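Local coordinates for protein L-hydantoinase (Arthrobacter aurescens, PDB 1GKR) that hydrolyses the cyclic amide ring of 5-substituted hydantoins, preferring aryl derivatives, at a site holding two zinc ions, with an enantioselectivity that depends on the substrate, at residues I173-A184 with A231-H239. Numbering follows the deposited sequence.
With ZN (zinc ion), chain E.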
ATOM      1  N   ILE A 173     -18.866  -3.721  23.116  1.00 16.06           N
ATOM      2  CA  ILE A 173     -18.296  -2.389  23.285  1.00 15.97           C
ATOM      3  C   ILE A 173     -18.835  -1.407  22.252  1.00 16.69           C
ATOM      4  O   ILE A 173     -19.130  -0.252  22.575  1.00 17.41           O
ATOM      5  CB  ILE A 173     -16.756  -2.406  23.169  1.00 15.94           C
ATOM      6  CG1 ILE A 173     -16.154  -3.224  24.311  1.00 16.41           C
ATOM      7  CG2 ILE A 173     -16.221  -0.995  23.217  1.00 11.08           C
ATOM      8  CD1 ILE A 173     -16.521  -2.705  25.690  1.00 17.51           C
ATOM      9  N   ALA A 174     -18.962  -1.861  21.010  1.00 15.09           N
ATOM     10  CA  ALA A 174     -19.465  -0.999  19.953  1.00 15.85           C
ATOM     11  C   ALA A 174     -20.899  -0.614  20.228  1.00 17.60           C
ATOM     12  O   ALA A 174     -21.285   0.537  20.045  1.00 20.69           O
ATOM     13  CB  ALA A 174     -19.372  -1.691  18.621  1.00 14.74           C
ATOM     14  N   ALA A 175     -21.686  -1.585  20.674  1.00 18.75           N
ATOM     15  CA  ALA A 175     -23.092  -1.357  20.963  1.00 20.99           C
ATOM     16  C   ALA A 175     -23.327  -0.434  22.160  1.00 23.42           C
ATOM     17  O   ALA A 175     -24.361   0.216  22.242  1.00 26.00           O
ATOM     18  CB  ALA A 175     -23.783  -2.681  21.189  1.00 19.61           C
ATOM     19  N   CYS A 176     -22.378  -0.383  23.089  1.00 25.15           N
ATOM     20  CA  CYS A 176     -22.501   0.473  24.271  1.00 24.80           C
ATOM     21  C   CYS A 176     -21.915   1.835  23.985  1.00 23.12           C
ATOM     22  O   CYS A 176     -22.184   2.792  24.707  1.00 23.63           O
ATOM     23  CB  CYS A 176     -21.744  -0.118  25.466  1.00 24.90           C
ATOM     24  SG  CYS A 176     -22.439  -1.636  26.117  1.00 32.21           S
ATOM     25  N   GLY A 177     -21.100   1.904  22.936  1.00 22.53           N
ATOM     26  CA  GLY A 177     -20.451   3.149  22.575  1.00 21.60           C
ATOM     27  C   GLY A 177     -19.347   3.446  23.570  1.00 21.89           C
ATOM     28  O   GLY A 177     -19.061   4.605  23.882  1.00 25.61           O
ATOM     29  N   SER A 178     -18.728   2.387  24.078  1.00 19.22           N
ATOM     30  CA  SER A 178     -17.669   2.520  25.054  1.00 18.57           C
ATOM     31  C   SER A 178     -16.326   2.478  24.346  1.00 19.75           C
ATOM     32  O   SER A 178     -16.243   2.736  23.149  1.00 22.67           O
ATOM     33  CB  SER A 178     -17.771   1.384  26.072  1.00 18.02           C
ATOM     34  OG  SER A 178     -16.794   1.512  27.093  1.00 20.56           O
ATOM     35  N   VAL A 179     -15.275   2.157  25.093  1.00 17.93           N
ATOM     36  CA  VAL A 179     -13.926   2.059  24.547  1.00 13.98           C
ATOM     37  C   VAL A 179     -13.350   0.734  25.017  1.00 12.98           C
ATOM     38  O   VAL A 179     -13.615   0.315  26.136  1.00 15.97           O
ATOM     39  CB  VAL A 179     -13.013   3.181  25.105  1.00 12.70           C
ATOM     40  CG1 VAL A 179     -11.623   3.089  24.492  1.00  7.94           C
ATOM     41  CG2 VAL A 179     -13.630   4.517  24.840  1.00 13.11           C
ATOM     42  N   ILE A 180     -12.583   0.066  24.165  1.00 10.54           N
ATOM     43  CA  ILE A 180     -11.938  -1.177  24.555  1.00  9.14           C
ATOM     44  C   ILE A 180     -10.441  -0.983  24.307  1.00 11.24           C
ATOM     45  O   ILE A 180     -10.035  -0.491  23.250  1.00 14.12           O
ATOM     46  CB  ILE A 180     -12.430  -2.383  23.728  1.00  7.89           C
ATOM     47  CG1 ILE A 180     -11.654  -3.638  24.126  1.00  6.80           C
ATOM     48  CG2 ILE A 180     -12.230  -2.134  22.260  1.00  7.98           C
ATOM     49  CD1 ILE A 180     -11.952  -4.108  25.534  1.00  6.03           C
ATOM     50  N   VAL A 181      -9.621  -1.314  25.294  1.00  8.07           N
ATOM     51  CA  VAL A 181      -8.185  -1.201  25.121  1.00  4.90           C
ATOM     52  C   VAL A 181      -7.707  -2.633  25.266  1.00  5.97           C
ATOM     53  O   VAL A 181      -8.319  -3.412  25.992  1.00  7.26           O
ATOM     54  CB  VAL A 181      -7.535  -0.287  26.206  1.00  4.59           C
ATOM     55  CG1 VAL A 181      -8.227   1.042  26.232  1.00  2.55           C
ATOM     56  CG2 VAL A 181      -7.603  -0.922  27.572  1.00  2.26           C
ATOM     57  N   VAL A 182      -6.641  -3.004  24.574  1.00  7.10           N
ATOM     58  CA  VAL A 182      -6.152  -4.372  24.683  1.00  7.68           C
ATOM     59  C   VAL A 182      -4.648  -4.405  24.819  1.00  8.71           C
ATOM     60  O   VAL A 182      -3.958  -3.459  24.449  1.00  9.67           O
ATOM     61  CB  VAL A 182      -6.505  -5.231  23.433  1.00  3.12           C
ATOM     62  CG1 VAL A 182      -7.943  -5.070  23.073  1.00  5.51           C
ATOM     63  CG2 VAL A 182      -5.647  -4.839  22.280  1.00  3.63           C
ATOM     64  N   HIS A 183      -4.155  -5.506  25.374  1.00  8.44           N
ATOM     65  CA  HIS A 183      -2.726  -5.738  25.506  1.00 10.01           C
ATOM     66  C   HIS A 183      -2.511  -6.674  24.319  1.00 12.09           C
ATOM     67  O   HIS A 183      -2.977  -7.820  24.326  1.00 12.23           O
ATOM     68  CB  HIS A 183      -2.409  -6.464  26.817  1.00  8.50           C
ATOM     69  CG  HIS A 183      -0.968  -6.845  26.959  1.00  8.46           C
ATOM     70  ND1 HIS A 183      -0.156  -6.331  27.951  1.00  3.05           N
ATOM     71  CD2 HIS A 183      -0.190  -7.682  26.227  1.00  3.65           C
ATOM     72  CE1 HIS A 183       1.060  -6.833  27.823  1.00  6.56           C
ATOM     73  NE2 HIS A 183       1.068  -7.655  26.784  1.00  8.60           N
ATOM     74  N   ALA A 184      -1.831  -6.200  23.285  1.00 11.42           N
ATOM     75  CA  ALA A 184      -1.663  -7.047  22.118  1.00 10.99           C
ATOM     76  C   ALA A 184      -0.354  -7.784  21.944  1.00 10.94           C
ATOM     77  O   ALA A 184       0.645  -7.206  21.527  1.00 11.73           O
ATOM     78  CB  ALA A 184      -1.966  -6.254  20.853  1.00  8.53           C
ATOM     79  N   ALA A 231     -15.880  -4.968  13.745  1.00 15.42           N
ATOM     80  CA  ALA A 231     -16.782  -4.616  14.837  1.00 13.65           C
ATOM     81  C   ALA A 231     -17.136  -3.134  14.936  1.00 15.67           C
ATOM     82  O   ALA A 231     -18.238  -2.797  15.356  1.00 16.02           O
ATOM     83  CB  ALA A 231     -16.186  -5.080  16.160  1.00 15.15           C
ATOM     84  N   GLY A 232     -16.187  -2.260  14.601  1.00 16.50           N
ATOM     85  CA  GLY A 232     -16.421  -0.823  14.646  1.00 14.89           C
ATOM     86  C   GLY A 232     -16.347  -0.108  15.988  1.00 16.98           C
ATOM     87  O   GLY A 232     -16.754   1.051  16.101  1.00 18.88           O
ATOM     88  N   CYS A 233     -15.831  -0.785  17.008  1.00 16.58           N
ATOM     89  CA  CYS A 233     -15.715  -0.207  18.348  1.00 15.26           C
ATOM     90  C   CYS A 233     -14.461   0.645  18.471  1.00 14.79           C
ATOM     91  O   CYS A 233     -13.473   0.382  17.797  1.00 15.43           O
ATOM     92  CB  CYS A 233     -15.635  -1.330  19.378  1.00 16.16           C
ATOM     93  SG  CYS A 233     -14.296  -2.527  19.031  1.00 14.91           S
ATOM     94  N   ARG A 234     -14.488   1.663  19.329  1.00 15.23           N
ATOM     95  CA  ARG A 234     -13.301   2.490  19.518  1.00 14.22           C
ATOM     96  C   ARG A 234     -12.273   1.585  20.205  1.00 14.48           C
ATOM     97  O   ARG A 234     -12.551   0.985  21.244  1.00 16.54           O
ATOM     98  CB  ARG A 234     -13.597   3.697  20.401  1.00 13.95           C
ATOM     99  CG  ARG A 234     -12.652   4.835  20.100  1.00 17.68           C
ATOM    100  CD  ARG A 234     -12.534   5.813  21.228  1.00 19.14           C
ATOM    101  NE  ARG A 234     -13.557   6.859  21.266  1.00 25.17           N
ATOM    102  CZ  ARG A 234     -13.801   7.716  20.281  1.00 25.60           C
ATOM    103  NH1 ARG A 234     -13.114   7.647  19.156  1.00 27.48           N
ATOM    104  NH2 ARG A 234     -14.693   8.681  20.447  1.00 28.87           N
ATOM    105  N   LEU A 235     -11.094   1.480  19.612  1.00 11.69           N
ATOM    106  CA  LEU A 235     -10.042   0.624  20.119  1.00  9.34           C
ATOM    107  C   LEU A 235      -8.735   1.358  20.379  1.00 11.14           C
ATOM    108  O   LEU A 235      -8.287   2.148  19.555  1.00 14.73           O
ATOM    109  CB  LEU A 235      -9.782  -0.477  19.101  1.00  8.45           C
ATOM    110  CG  LEU A 235      -8.484  -1.259  19.303  1.00 10.45           C
ATOM    111  CD1 LEU A 235      -8.602  -2.044  20.584  1.00 13.36           C
ATOM    112  CD2 LEU A 235      -8.230  -2.205  18.141  1.00  8.33           C
ATOM    113  N   ILE A 236      -8.117   1.112  21.523  1.00  8.50           N
ATOM    114  CA  ILE A 236      -6.833   1.738  21.796  1.00  7.88           C
ATOM    115  C   ILE A 236      -5.844   0.625  22.051  1.00  8.91           C
ATOM    116  O   ILE A 236      -6.052  -0.161  22.965  1.00 11.71           O
ATOM    117  CB  ILE A 236      -6.823   2.582  23.074  1.00  7.51           C
ATOM    118  CG1 ILE A 236      -7.780   3.758  22.963  1.00  6.52           C
ATOM    119  CG2 ILE A 236      -5.408   3.095  23.319  1.00  7.46           C
ATOM    120  CD1 ILE A 236      -7.805   4.611  24.218  1.00  4.92           C
ATOM    121  N   VAL A 237      -4.783   0.529  21.264  1.00  6.22           N
ATOM    122  CA  VAL A 237      -3.797  -0.505  21.535  1.00  6.17           C
ATOM    123  C   VAL A 237      -2.837   0.070  22.576  1.00  9.20           C
ATOM    124  O   VAL A 237      -2.172   1.077  22.337  1.00 10.82           O
ATOM    125  CB  VAL A 237      -3.024  -0.900  20.279  1.00  6.94           C
ATOM    126  CG1 VAL A 237      -1.963  -1.942  20.626  1.00  1.90           C
ATOM    127  CG2 VAL A 237      -3.996  -1.439  19.236  1.00  3.81           C
ATOM    128  N   LEU A 238      -2.792  -0.573  23.740  1.00 11.29           N
ATOM    129  CA  LEU A 238      -1.960  -0.149  24.861  1.00  6.47           C
ATOM    130  C   LEU A 238      -0.492  -0.406  24.630  1.00  6.23           C
ATOM    131  O   LEU A 238      -0.117  -1.244  23.806  1.00  2.92           O
ATOM    132  CB  LEU A 238      -2.395  -0.876  26.129  1.00  6.04           C
ATOM    133  CG  LEU A 238      -3.833  -0.650  26.591  1.00  3.73           C
ATOM    134  CD1 LEU A 238      -4.161  -1.611  27.707  1.00  6.05           C
ATOM    135  CD2 LEU A 238      -3.994   0.775  27.057  1.00  1.37           C
ATOM    136  N   HIS A 239       0.328   0.326  25.379  1.00  7.24           N
ATOM    137  CA  HIS A 239       1.792   0.232  25.320  1.00  7.81           C
ATOM    138  C   HIS A 239       2.384  -0.441  24.089  1.00  9.58           C
ATOM    139  O   HIS A 239       2.776  -1.608  24.156  1.00  9.89           O
ATOM    140  CB  HIS A 239       2.316  -0.498  26.545  1.00  5.62           C
ATOM    141  CG  HIS A 239       1.544  -1.735  26.867  1.00  9.60           C
ATOM    142  ND1 HIS A 239       1.134  -2.623  25.897  1.00 10.49           N
ATOM    143  CD2 HIS A 239       1.113  -2.238  28.047  1.00 11.47           C
ATOM    144  CE1 HIS A 239       0.483  -3.623  26.465  1.00  9.78           C
ATOM    145  NE2 HIS A 239       0.456  -3.413  27.768  1.00 14.09           N
TER
HETATM  146 ZN    ZN E1452      -0.202  -4.868  29.384  1.00 19.27          ZN
HETATM  147  O   HOH W   1     -16.987   1.806  20.304  1.00 21.97           O
HETATM  148  O   HOH W   2      -0.502  -3.864  23.538  1.00 16.98           O
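H183 and H239 meet at a shared zinc ion through different first torsions: H183 carries CG anti to its backbone N (chi1 175°), whereas H239 holds CG between its N and carbonyl carbon (45°). H183 binds the metal through ND1 at 2.0 Å, H239 through NE2 at 2.3 Å. The rings form an offset edge-to-face pair, planes at 77°, with CE1 of H239 over one face of H183 near its rim. Carbamylated K147 completes the zinc's protein ligands, and E185 accepts a hydrogen bond from H183 NE2. Behind the histidines, strands 179-182 and 234-237 run parallel as neighbours in the TIM barrel of the amidohydrolase superfamily, whose metal ligands sit at the C-terminal ends of the strands; the chain between these two is mostly helical. Backbone bonds alternate: R234 O takes I180 N, I180 O takes I236 N at 3.0 Å, I236 O takes V182 N weakly, and V182 O takes L238 N. CD1 of L238 presses on V181 CG2 at 3.5 Å, while its CB and CG lie against V182 O and its CB sits over the centre of one face of the H239 ring. With an alanine here, V181 would probably lose the cover over its CB and CG2, leaving a gap beside the strand, although the CB over H239 would remain. V181 CG1 lies alongside I236 CB at 3.8 Å; the V182 and L235 side chains cross at about a right angle, CG1 touching CD1. One water links L238 O and A184 N; a second, at the other end, links S178 O and R234 N, where A174 CB packs on C233 CB (3.8 Å).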